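Local coordinates for protein cellulase (Bacteroides salanitronis, PDB 6WQY) that is a broad-specificity GH5_4 endoglucanase that probably hydrolyses internal beta-1,4 linkages of cellulose and related polysaccharides, this chain being the TIM-barrel part of a longer protein, at residues A70-V75 with E373-M378; G83-G86 with D90-I93; I256-N261 with S267-T272. All coordinates share one frame; numbering follows the deposited sequence.

Interaction 1 of 3, residues A70-V75 with E373-M378; sequences AGFTSV and EVIDVM
F72 and I375 cross at about a right angle, the ring of F72 reaching with its outer corner across to the branched chain of I375. F72 CE2 lies 3.9 Å from I375 CG1, an approach oblique to the ring plane, and I375 CD1 comes up to the same ring carbon. M378 arrives differently: its chain bends at chi3 (-64°), bringing the methyl CE near the plane of the F72 ring, at its edge, 4.1 Å from F72 CZ. I375 and M378, one helical turn apart, thus touch neighbouring carbons of one ring, CE2 and CZ. The other branch of I375, CG2, stands anti to the backbone N and meets the carbonyl O of A70 at 3.6 Å, while I375 CD1 lies 4.4 Å from A70 CB. That carbonyl has its hydrogen bond from K379 NZ, one turn beyond I375. With an alanine at the place of I375 a gap would probably open beside F72 CE2, and A70 CB would lose one of its apolar neighbours. G71 has positive phi and ends helix 61-70 in a Schellman motif; the chain then turns past F72, whose ring meets W35 edge-to-face, into strand 74-77. This buried seam lies in the outer helical layer of the (beta/alpha)8 TIM barrel, where its last helix, 371-383, meets the end of an early one.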
ATOM      1  N   ALA A  70      13.346  14.043   5.346  1.00 11.98           N
ATOM      2  CA  ALA A  70      13.944  12.809   5.837  1.00 12.14           C
ATOM      3  C   ALA A  70      14.407  11.887   4.716  1.00 12.20           C
ATOM      4  O   ALA A  70      15.116  10.912   4.995  1.00 13.68           O
ATOM      5  CB  ALA A  70      12.950  12.054   6.727  1.00 13.02           C
ATOM      6  N   GLY A  71      14.026  12.155   3.473  1.00 11.99           N
ATOM      7  CA  GLY A  71      14.478  11.379   2.346  1.00 12.33           C
ATOM      8  C   GLY A  71      13.507  10.359   1.805  1.00 11.16           C
ATOM      9  O   GLY A  71      13.904   9.551   0.951  1.00 12.11           O
ATOM     10  N   PHE A  72      12.261  10.366   2.253  1.00 10.96           N
ATOM     11  CA  PHE A  72      11.259   9.538   1.597  1.00 10.04           C
ATOM     12  C   PHE A  72      10.930  10.112   0.224  1.00 10.40           C
ATOM     13  O   PHE A  72      11.039  11.316  -0.013  1.00 11.93           O
ATOM     14  CB  PHE A  72      10.001   9.452   2.467  1.00 10.82           C
ATOM     15  CG  PHE A  72      10.176   8.570   3.662  1.00  9.60           C
ATOM     16  CD1 PHE A  72      10.000   7.193   3.559  1.00  9.92           C
ATOM     17  CD2 PHE A  72      10.570   9.094   4.887  1.00 10.98           C
ATOM     18  CE1 PHE A  72      10.180   6.367   4.641  1.00 10.08           C
ATOM     19  CE2 PHE A  72      10.757   8.258   5.980  1.00 11.75           C
ATOM     20  CZ  PHE A  72      10.569   6.892   5.858  1.00 10.59           C
ATOM     21  N   THR A  73      10.524   9.224  -0.687  1.00  9.84           N
ATOM     22  CA  THR A  73      10.205   9.560  -2.071  1.00 10.56           C
ATOM     23  C   THR A  73       8.709   9.638  -2.329  1.00  9.46           C
ATOM     24  O   THR A  73       8.248  10.457  -3.149  1.00 10.12           O
ATOM     25  CB  THR A  73      10.776   8.478  -3.008  1.00 10.86           C
ATOM     26  OG1 THR A  73      12.095   8.118  -2.596  1.00 11.88           O
ATOM     27  CG2 THR A  73      10.775   8.946  -4.463  1.00 11.98           C
ATOM     28  N   SER A  74       7.955   8.749  -1.673  1.00  9.20           N
ATOM     29  CA  SER A  74       6.562   8.511  -2.003  1.00  9.07           C
ATOM     30  C   SER A  74       5.768   8.241  -0.731  1.00  9.11           C
ATOM     31  O   SER A  74       6.290   7.651   0.216  1.00  9.50           O
ATOM     32  CB  SER A  74       6.441   7.279  -2.914  1.00  9.37           C
ATOM     33  OG  SER A  74       7.234   7.424  -4.083  1.00 10.03           O
ATOM     34  N   VAL A  75       4.491   8.623  -0.733  1.00  8.68           N
ATOM     35  CA  VAL A  75       3.604   8.367   0.400  1.00  8.33           C
ATOM     36  C   VAL A  75       2.357   7.653  -0.079  1.00  8.65           C
ATOM     37  O   VAL A  75       1.671   8.130  -0.994  1.00 10.61           O
ATOM     38  CB  VAL A  75       3.217   9.674   1.112  1.00  8.95           C
ATOM     39  CG1 VAL A  75       2.268   9.402   2.252  1.00 10.51           C
ATOM     40  CG2 VAL A  75       4.456  10.370   1.622  1.00 11.62           C
ATOM     41  N   GLU A 373      17.456   6.705  13.000  1.00 11.06           N
ATOM     42  CA  GLU A 373      18.287   5.536  12.738  1.00 11.77           C
ATOM     43  C   GLU A 373      17.542   4.516  11.888  1.00 11.90           C
ATOM     44  O   GLU A 373      18.148   3.856  11.027  1.00 12.11           O
ATOM     45  CB  GLU A 373      18.726   4.927  14.068  1.00 13.99           C
ATOM     46  CG  GLU A 373      19.810   5.721  14.802  1.00 15.01           C
ATOM     47  CD  GLU A 373      19.367   7.076  15.351  1.00 34.45           C
ATOM     48  OE1 GLU A 373      18.193   7.218  15.749  1.00 24.60           O
ATOM     49  OE2 GLU A 373      20.204   8.005  15.399  1.00 46.71           O
ATOM     50  N   VAL A 374      16.239   4.373  12.121  1.00 11.62           N
ATOM     51  CA  VAL A 374      15.424   3.469  11.323  1.00 11.66           C
ATOM     52  C   VAL A 374      15.354   3.944   9.876  1.00 11.34           C
ATOM     53  O   VAL A 374      15.530   3.164   8.929  1.00 11.65           O
ATOM     54  CB  VAL A 374      14.021   3.352  11.940  1.00 12.41           C
ATOM     55  CG1 VAL A 374      13.121   2.508  11.045  1.00 14.27           C
ATOM     56  CG2 VAL A 374      14.096   2.745  13.333  1.00 15.87           C
ATOM     57  N   ILE A 375      15.068   5.232   9.683  1.00 10.87           N
ATOM     58  CA  ILE A 375      15.001   5.810   8.349  1.00 11.22           C
ATOM     59  C   ILE A 375      16.328   5.640   7.629  1.00 10.93           C
ATOM     60  O   ILE A 375      16.367   5.284   6.447  1.00 11.61           O
ATOM     61  CB  ILE A 375      14.565   7.283   8.455  1.00 11.74           C
ATOM     62  CG1 ILE A 375      13.132   7.368   8.987  1.00 11.64           C
ATOM     63  CG2 ILE A 375      14.702   7.974   7.120  1.00 12.81           C
ATOM     64  CD1 ILE A 375      12.735   8.727   9.523  1.00 13.09           C
ATOM     65  N   ASP A 376      17.435   5.858   8.343  1.00 11.09           N
ATOM     66  CA  ASP A 376      18.744   5.748   7.711  1.00 11.10           C
ATOM     67  C   ASP A 376      19.005   4.353   7.173  1.00 10.93           C
ATOM     68  O   ASP A 376      19.572   4.211   6.094  1.00 12.02           O
ATOM     69  CB  ASP A 376      19.835   6.155   8.704  1.00 11.93           C
ATOM     70  CG  ASP A 376      19.880   7.654   8.941  1.00 12.88           C
ATOM     71  OD1 ASP A 376      19.231   8.409   8.180  1.00 16.71           O
ATOM     72  OD2 ASP A 376      20.572   8.077   9.892  1.00 14.61           O
ATOM     73  N   VAL A 377      18.613   3.303   7.905  1.00 10.31           N
ATOM     74  CA  VAL A 377      18.893   1.957   7.399  1.00 11.61           C
ATOM     75  C   VAL A 377      17.999   1.606   6.211  1.00 10.92           C
ATOM     76  O   VAL A 377      18.420   0.884   5.309  1.00 12.14           O
ATOM     77  CB  VAL A 377      18.864   0.862   8.489  1.00 12.73           C
ATOM     78  CG1 VAL A 377      19.840   1.183   9.613  1.00 17.48           C
ATOM     79  CG2 VAL A 377      17.466   0.634   9.015  1.00 16.71           C
ATOM     80  N   MET A 378      16.761   2.109   6.201  1.00 11.00           N
ATOM     81  CA  MET A 378      15.883   1.858   5.058  1.00 11.77           C
ATOM     82  C   MET A 378      16.387   2.593   3.825  1.00 10.92           C
ATOM     83  O   MET A 378      16.413   2.030   2.725  1.00 12.66           O
ATOM     84  CB  MET A 378      14.434   2.250   5.393  1.00 10.60           C
ATOM     85  CG  MET A 378      13.836   1.397   6.499  1.00 11.93           C
ATOM     86  SD  MET A 378      12.045   1.446   6.636  1.00 11.85           S
ATOM     87  CE  MET A 378      11.787   3.169   7.067  1.00 12.37           C
TER

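Interaction 2 of 3, residues G83-G86 with D90-I93; sequences GHVG and DYTI
V85 and I93 face each other as a single antiparallel bridge, their CA atoms 4.5 Å apart, in a non-hydrogen-bonded pair. On one side of the bridge G86 N donates to T92 O at 2.8 Å; on the other, the backbones of H84 and D94 are bonded. Weaker contacts fill in between: V85 CA lies near T92 O and I93 CA 3.3 Å from H84 O, both bent CA-H...O contacts. Beyond the bridge Y91, at left-handed backbone angles, sets its CA 3.5 Å from G86 O with a nearly straight C-H...O line (175°). The hairpin-like pair belongs to the loop that follows the second strand of the TIM barrel, 74-77, and leads into helix 95-110. T92, whose side chain lies about 5 Å from a bound magnesium ion, comes three residues before E95; separately, E95 binds magnesium in a structure of this protein. Among the side chains, V85 CG1 stands anti to the backbone N (chi1 -180°), which puts it against Y91: 3.5 Å from Y91 O and at the edge of the ring, near its plane. V85 CG2 reaches instead to I93 CG1, 4.3 Å away. Helix 139-159 packs against this patch, V85 and Y91 both touching Q148, and Q155 donates through NE2 to Y91 O and accepts from I93 N at OE1.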
ATOM      1  N   GLY A  83     -19.313   5.572   5.243  1.00 10.37           N
ATOM      2  CA  GLY A  83     -20.104   6.654   5.775  1.00 12.28           C
ATOM      3  C   GLY A  83     -20.069   7.930   4.975  1.00 11.51           C
ATOM      4  O   GLY A  83     -20.731   8.901   5.363  1.00 13.82           O
ATOM      5  N   HIS A  84     -19.353   7.965   3.859  1.00 10.70           N
ATOM      6  CA  HIS A  84     -19.238   9.146   3.015  1.00 11.07           C
ATOM      7  C   HIS A  84     -19.647   8.878   1.574  1.00 12.04           C
ATOM      8  O   HIS A  84     -19.293   9.661   0.678  1.00 12.75           O
ATOM      9  CB  HIS A  84     -17.819   9.700   3.063  1.00 11.76           C
ATOM     10  CG  HIS A  84     -17.471  10.301   4.373  1.00 11.50           C
ATOM     11  ND1 HIS A  84     -18.275  11.234   4.996  1.00 18.32           N
ATOM     12  CD2 HIS A  84     -16.390  10.155   5.164  1.00 14.38           C
ATOM     13  CE1 HIS A  84     -17.706  11.621   6.125  1.00 19.06           C
ATOM     14  NE2 HIS A  84     -16.562  10.984   6.250  1.00 16.35           N
ATOM     15  N   VAL A  85     -20.380   7.799   1.324  1.00 11.80           N
ATOM     16  CA  VAL A  85     -20.819   7.443  -0.021  1.00 11.40           C
ATOM     17  C   VAL A  85     -22.327   7.236  -0.009  1.00 11.89           C
ATOM     18  O   VAL A  85     -22.858   6.509   0.843  1.00 13.23           O
ATOM     19  CB  VAL A  85     -20.103   6.183  -0.543  1.00 11.35           C
ATOM     20  CG1 VAL A  85     -20.576   5.857  -1.941  1.00 11.86           C
ATOM     21  CG2 VAL A  85     -18.599   6.393  -0.540  1.00 13.10           C
ATOM     22  N   GLY A  86     -23.021   7.882  -0.937  1.00 11.49           N
ATOM     23  CA  GLY A  86     -24.459   7.795  -1.026  1.00 13.04           C
ATOM     24  C   GLY A  86     -24.927   6.471  -1.610  1.00 13.24           C
ATOM     25  O   GLY A  86     -24.161   5.548  -1.882  1.00 13.31           O
ATOM     26  N   ASP A  90     -25.931   6.411  -7.948  1.00 13.83           N
ATOM     27  CA  ASP A  90     -24.879   7.405  -8.115  1.00 15.15           C
ATOM     28  C   ASP A  90     -23.702   7.186  -7.178  1.00 12.09           C
ATOM     29  O   ASP A  90     -22.581   7.555  -7.525  1.00 13.10           O
ATOM     30  CB  ASP A  90     -25.454   8.805  -7.910  1.00 15.61           C
ATOM     31  CG  ASP A  90     -26.524   9.144  -8.931  1.00 33.33           C
ATOM     32  OD1 ASP A  90     -26.262   8.982 -10.142  1.00 25.63           O
ATOM     33  OD2 ASP A  90     -27.629   9.552  -8.519  1.00 38.51           O
ATOM     34  N   TYR A  91     -23.927   6.603  -6.007  1.00 11.68           N
ATOM     35  CA  TYR A  91     -22.869   6.404  -5.024  1.00 10.81           C
ATOM     36  C   TYR A  91     -22.048   7.682  -4.849  1.00 10.28           C
ATOM     37  O   TYR A  91     -20.823   7.676  -4.907  1.00 10.55           O
ATOM     38  CB  TYR A  91     -21.985   5.223  -5.414  1.00 11.13           C
ATOM     39  CG  TYR A  91     -22.729   3.916  -5.559  1.00 10.98           C
ATOM     40  CD1 TYR A  91     -23.110   3.200  -4.443  1.00 11.05           C
ATOM     41  CD2 TYR A  91     -23.029   3.394  -6.810  1.00 11.83           C
ATOM     42  CE1 TYR A  91     -23.768   1.981  -4.559  1.00 13.20           C
ATOM     43  CE2 TYR A  91     -23.675   2.174  -6.941  1.00 12.91           C
ATOM     44  CZ  TYR A  91     -24.043   1.477  -5.810  1.00 12.09           C
ATOM     45  OH  TYR A  91     -24.689   0.264  -5.942  1.00 14.93           O
ATOM     46  N   THR A  92     -22.745   8.787  -4.608  1.00 10.60           N
ATOM     47  CA  THR A  92     -22.090  10.088  -4.576  1.00 11.07           C
ATOM     48  C   THR A  92     -21.203  10.201  -3.348  1.00 10.69           C
ATOM     49  O   THR A  92     -21.639   9.933  -2.218  1.00 11.51           O
ATOM     50  CB  THR A  92     -23.142  11.199  -4.561  1.00 11.85           C
ATOM     51  OG1 THR A  92     -23.923  11.084  -5.747  1.00 13.01           O
ATOM     52  CG2 THR A  92     -22.486  12.565  -4.484  1.00 12.49           C
ATOM     53  N   ILE A  93     -19.964  10.621  -3.560  1.00 10.55           N
ATOM     54  CA  ILE A  93     -19.026  10.810  -2.455  1.00 11.17           C
ATOM     55  C   ILE A  93     -19.223  12.193  -1.847  1.00 11.20           C
ATOM     56  O   ILE A  93     -19.285  13.201  -2.563  1.00 11.93           O
ATOM     57  CB  ILE A  93     -17.570  10.635  -2.920  1.00 10.80           C
ATOM     58  CG1 ILE A  93     -17.344   9.238  -3.489  1.00 12.35           C
ATOM     59  CG2 ILE A  93     -16.609  10.903  -1.764  1.00 11.58           C
ATOM     60  CD1 ILE A  93     -15.993   9.028  -4.120  1.00 12.92           C
TER

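Interaction 3 of 3, residues I256-N261 with S267-T272; sequences IDYTEN and SQWGHT
One face of the Y258 ring is covered by the CB of W269, which sits over it 3.8 Å from the centroid and 20° off the normal, a CH-pi contact displaced toward the rim. At the ring's edge, near its plane, lies the carbonyl carbon of S267, while Q268 O approaches Y258 CD1 obliquely at 3.7 Å. The contact closes part of the long loop between the sixth strand of the TIM barrel, 246-251, and helix 284-299, tying the short helix 256-259 to the chain that comes back along it. The indole is nearly parallel to the phenol, the planes 21° apart, yet it is slid so far sidelong that the rings barely overlap; the Y258 ring and the five-membered ring of W269 have centroids 5.1 Å apart. The closest atoms of the two side chains are Y258 CE2 and W269 CB, at 3.6 Å. Both aromatics have CG anti to the backbone N (chi1 171° in Y258), and for Y258 this extends the ring out from the helix across the returning chain. W269 is fixed further by its own surroundings: NE1 is bonded to G282 O, and its rings meet Y327 of helix 318-337 edge-to-face. The hydroxyl of Y258 reaches the returning chain through a water: Y258 OH gives a hydrogen to it at 2.7 Å, and that same water donates onward to S267 O at 2.8 Å.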
ATOM      1  N   ILE A 256       4.704 -12.075  10.628  1.00 10.39           N
ATOM      2  CA  ILE A 256       3.923 -11.074  11.346  1.00 10.60           C
ATOM      3  C   ILE A 256       4.043 -11.220  12.855  1.00 12.60           C
ATOM      4  O   ILE A 256       3.964 -10.222  13.583  1.00 12.42           O
ATOM      5  CB  ILE A 256       2.459 -11.086  10.859  1.00 11.62           C
ATOM      6  CG1 ILE A 256       1.661  -9.927  11.458  1.00 11.83           C
ATOM      7  CG2 ILE A 256       1.792 -12.409  11.167  1.00 12.83           C
ATOM      8  CD1 ILE A 256       2.084  -8.561  10.985  1.00 11.88           C
ATOM      9  N   ASP A 257       4.217 -12.438  13.371  1.00 12.10           N
ATOM     10  CA  ASP A 257       4.373 -12.562  14.815  1.00 14.85           C
ATOM     11  C   ASP A 257       5.556 -11.744  15.317  1.00 13.26           C
ATOM     12  O   ASP A 257       5.510 -11.220  16.436  1.00 16.33           O
ATOM     13  CB  ASP A 257       4.543 -14.032  15.213  1.00 21.12           C
ATOM     14  CG  ASP A 257       3.239 -14.812  15.153  1.00 18.06           C
ATOM     15  OD1 ASP A 257       2.176 -14.206  14.883  1.00 21.23           O
ATOM     16  OD2 ASP A 257       3.281 -16.043  15.369  1.00 22.87           O
ATOM     17  N   TYR A 258       6.614 -11.636  14.517  1.00 12.36           N
ATOM     18  CA  TYR A 258       7.767 -10.809  14.872  1.00 12.79           C
ATOM     19  C   TYR A 258       7.521  -9.331  14.544  1.00 11.67           C
ATOM     20  O   TYR A 258       7.736  -8.444  15.384  1.00 12.48           O
ATOM     21  CB  TYR A 258       9.039 -11.313  14.160  1.00 12.47           C
ATOM     22  CG  TYR A 258      10.190 -10.342  14.345  1.00 12.19           C
ATOM     23  CD1 TYR A 258      10.749 -10.143  15.597  1.00 12.49           C
ATOM     24  CD2 TYR A 258      10.683  -9.593  13.286  1.00 11.43           C
ATOM     25  CE1 TYR A 258      11.756  -9.223  15.789  1.00 12.88           C
ATOM     26  CE2 TYR A 258      11.708  -8.678  13.467  1.00 12.26           C
ATOM     27  CZ  TYR A 258      12.234  -8.490  14.727  1.00 11.99           C
ATOM     28  OH  TYR A 258      13.235  -7.564  14.910  1.00 13.17           O
ATOM     29  N   THR A 259       7.056  -9.039  13.331  1.00 10.80           N
ATOM     30  CA  THR A 259       7.025  -7.645  12.905  1.00 10.24           C
ATOM     31  C   THR A 259       5.976  -6.832  13.648  1.00 11.59           C
ATOM     32  O   THR A 259       6.187  -5.634  13.854  1.00 11.65           O
ATOM     33  CB  THR A 259       6.844  -7.538  11.390  1.00 10.20           C
ATOM     34  OG1 THR A 259       5.640  -8.218  11.026  1.00 10.04           O
ATOM     35  CG2 THR A 259       8.032  -8.125  10.647  1.00 11.52           C
ATOM     36  N   GLU A 260       4.854  -7.431  14.050  1.00 11.35           N
ATOM     37  CA  GLU A 260       3.867  -6.715  14.843  1.00 12.11           C
ATOM     38  C   GLU A 260       3.946  -7.054  16.331  1.00 13.75           C
ATOM     39  O   GLU A 260       3.336  -6.355  17.144  1.00 15.93           O
ATOM     40  CB  GLU A 260       2.448  -6.959  14.315  1.00 12.85           C
ATOM     41  CG  GLU A 260       1.417  -6.057  14.975  1.00 15.16           C
ATOM     42  CD  GLU A 260       0.157  -5.883  14.161  1.00 41.36           C
ATOM     43  OE1 GLU A 260      -0.311  -6.876  13.595  1.00 19.50           O
ATOM     44  OE2 GLU A 260      -0.359  -4.748  14.089  1.00 32.71           O
ATOM     45  N   ASN A 261       4.668  -8.101  16.706  1.00 16.30           N
ATOM     46  CA  ASN A 261       4.979  -8.380  18.113  1.00 16.58           C
ATOM     47  C   ASN A 261       3.724  -8.618  18.952  1.00 23.22           C
ATOM     48  O   ASN A 261       3.631  -8.159  20.092  1.00 22.90           O
ATOM     49  CB  ASN A 261       5.828  -7.258  18.721  1.00 16.31           C
ATOM     50  CG  ASN A 261       6.452  -7.643  20.050  1.00 18.69           C
ATOM     51  OD1 ASN A 261       6.843  -8.790  20.254  1.00 18.63           O
ATOM     52  ND2 ASN A 261       6.547  -6.678  20.966  1.00 25.83           N
ATOM     53  N   SER A 267      11.524 -11.338  20.059  1.00 15.28           N
ATOM     54  CA  SER A 267      12.270 -10.090  20.077  1.00 15.61           C
ATOM     55  C   SER A 267      13.483 -10.092  19.156  1.00 13.99           C
ATOM     56  O   SER A 267      14.155  -9.063  19.050  1.00 15.08           O
ATOM     57  CB  SER A 267      12.726  -9.772  21.506  1.00 17.60           C
ATOM     58  OG  SER A 267      13.528 -10.825  22.027  1.00 17.08           O
ATOM     59  N   GLN A 268      13.782 -11.207  18.493  1.00 13.62           N
ATOM     60  CA  GLN A 268      14.947 -11.314  17.614  1.00 13.57           C
ATOM     61  C   GLN A 268      14.543 -11.963  16.296  1.00 11.96           C
ATOM     62  O   GLN A 268      13.478 -12.579  16.183  1.00 13.91           O
ATOM     63  CB  GLN A 268      16.081 -12.095  18.296  1.00 14.04           C
ATOM     64  CG  GLN A 268      16.422 -11.519  19.657  1.00 14.91           C
ATOM     65  CD  GLN A 268      17.685 -12.100  20.278  1.00 15.48           C
ATOM     66  OE1 GLN A 268      18.290 -13.044  19.754  1.00 16.60           O
ATOM     67  NE2 GLN A 268      18.080 -11.539  21.406  1.00 15.08           N
ATOM     68  N   TRP A 269      15.395 -11.791  15.284  1.00 11.61           N
ATOM     69  CA  TRP A 269      15.096 -12.224  13.929  1.00 11.20           C
ATOM     70  C   TRP A 269      16.389 -12.511  13.181  1.00 10.66           C
ATOM     71  O   TRP A 269      17.411 -11.864  13.412  1.00 11.91           O
ATOM     72  CB  TRP A 269      14.318 -11.129  13.172  1.00 10.75           C
ATOM     73  CG  TRP A 269      13.921 -11.510  11.796  1.00 10.69           C
ATOM     74  CD1 TRP A 269      12.800 -12.207  11.445  1.00  9.58           C
ATOM     75  CD2 TRP A 269      14.624 -11.226  10.572  1.00 10.25           C
ATOM     76  NE1 TRP A 269      12.771 -12.385  10.084  1.00 10.27           N
ATOM     77  CE2 TRP A 269      13.876 -11.804   9.524  1.00 10.28           C
ATOM     78  CE3 TRP A 269      15.800 -10.536  10.257  1.00 10.55           C
ATOM     79  CZ2 TRP A 269      14.259 -11.706   8.187  1.00 10.40           C
ATOM     80  CZ3 TRP A 269      16.175 -10.449   8.931  1.00 11.52           C
ATOM     81  CH2 TRP A 269      15.402 -11.023   7.913  1.00 11.14           C
ATOM     82  N   GLY A 270      16.335 -13.480  12.278  1.00 11.84           N
ATOM     83  CA  GLY A 270      17.433 -13.735  11.371  1.00 11.21           C
ATOM     84  C   GLY A 270      18.450 -14.727  11.894  1.00 12.09           C
ATOM     85  O   GLY A 270      18.282 -15.359  12.936  1.00 12.74           O
ATOM     86  N   HIS A 271      19.555 -14.832  11.154  1.00 11.55           N
ATOM     87  CA  HIS A 271      20.523 -15.899  11.392  1.00 14.40           C
ATOM     88  C   HIS A 271      21.104 -15.862  12.797  1.00 11.74           C
ATOM     89  O   HIS A 271      21.477 -16.914  13.334  1.00 15.07           O
ATOM     90  CB  HIS A 271      21.740 -15.793  10.456  1.00 21.22           C
ATOM     91  CG  HIS A 271      21.426 -15.844   8.997  1.00 28.02           C
ATOM     92  ND1 HIS A 271      20.563 -16.763   8.444  1.00 28.46           N
ATOM     93  CD2 HIS A 271      21.908 -15.109   7.966  1.00 29.65           C
ATOM     94  CE1 HIS A 271      20.508 -16.575   7.136  1.00 24.74           C
ATOM     95  NE2 HIS A 271      21.312 -15.577   6.821  1.00 34.25           N
ATOM     96  N   THR A 272      21.277 -14.679  13.374  1.00 12.48           N
ATOM     97  CA  THR A 272      21.952 -14.576  14.663  1.00 12.56           C
ATOM     98  C   THR A 272      20.993 -14.653  15.843  1.00 13.77           C
ATOM     99  O   THR A 272      21.447 -14.648  16.992  1.00 16.09           O
ATOM    100  CB  THR A 272      22.795 -13.291  14.777  1.00 13.09           C
ATOM    101  OG1 THR A 272      21.950 -12.178  15.085  1.00 13.56           O
ATOM    102  CG2 THR A 272      23.570 -13.034  13.502  1.00 15.67           C
TER
HETATM  103  O   HOH W   1      13.357  -6.861  17.563  1.00 13.85           O

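How the interactions relate
All three contacts belong to one (beta/alpha)8 barrel. Interaction 1 joins segments about 300 residues apart, so interactions 2 and 3 are nested inside the loop it closes, one after the other in sequence. It joins the turn leading into strand 74-77 to the final helix and so brings the C-terminal helix against an early part of the barrel. The other two are local closures within loops that follow the second and sixth strands. Interactions 2 and 3 lie on opposite sides of the chain's centre, about 41 Å apart centre to centre. Interaction 1 is about 36 Å from interaction 2 and 21 Å from interaction 3, centre to centre. None touch, but 1 and 3 both pack on helix 318-337.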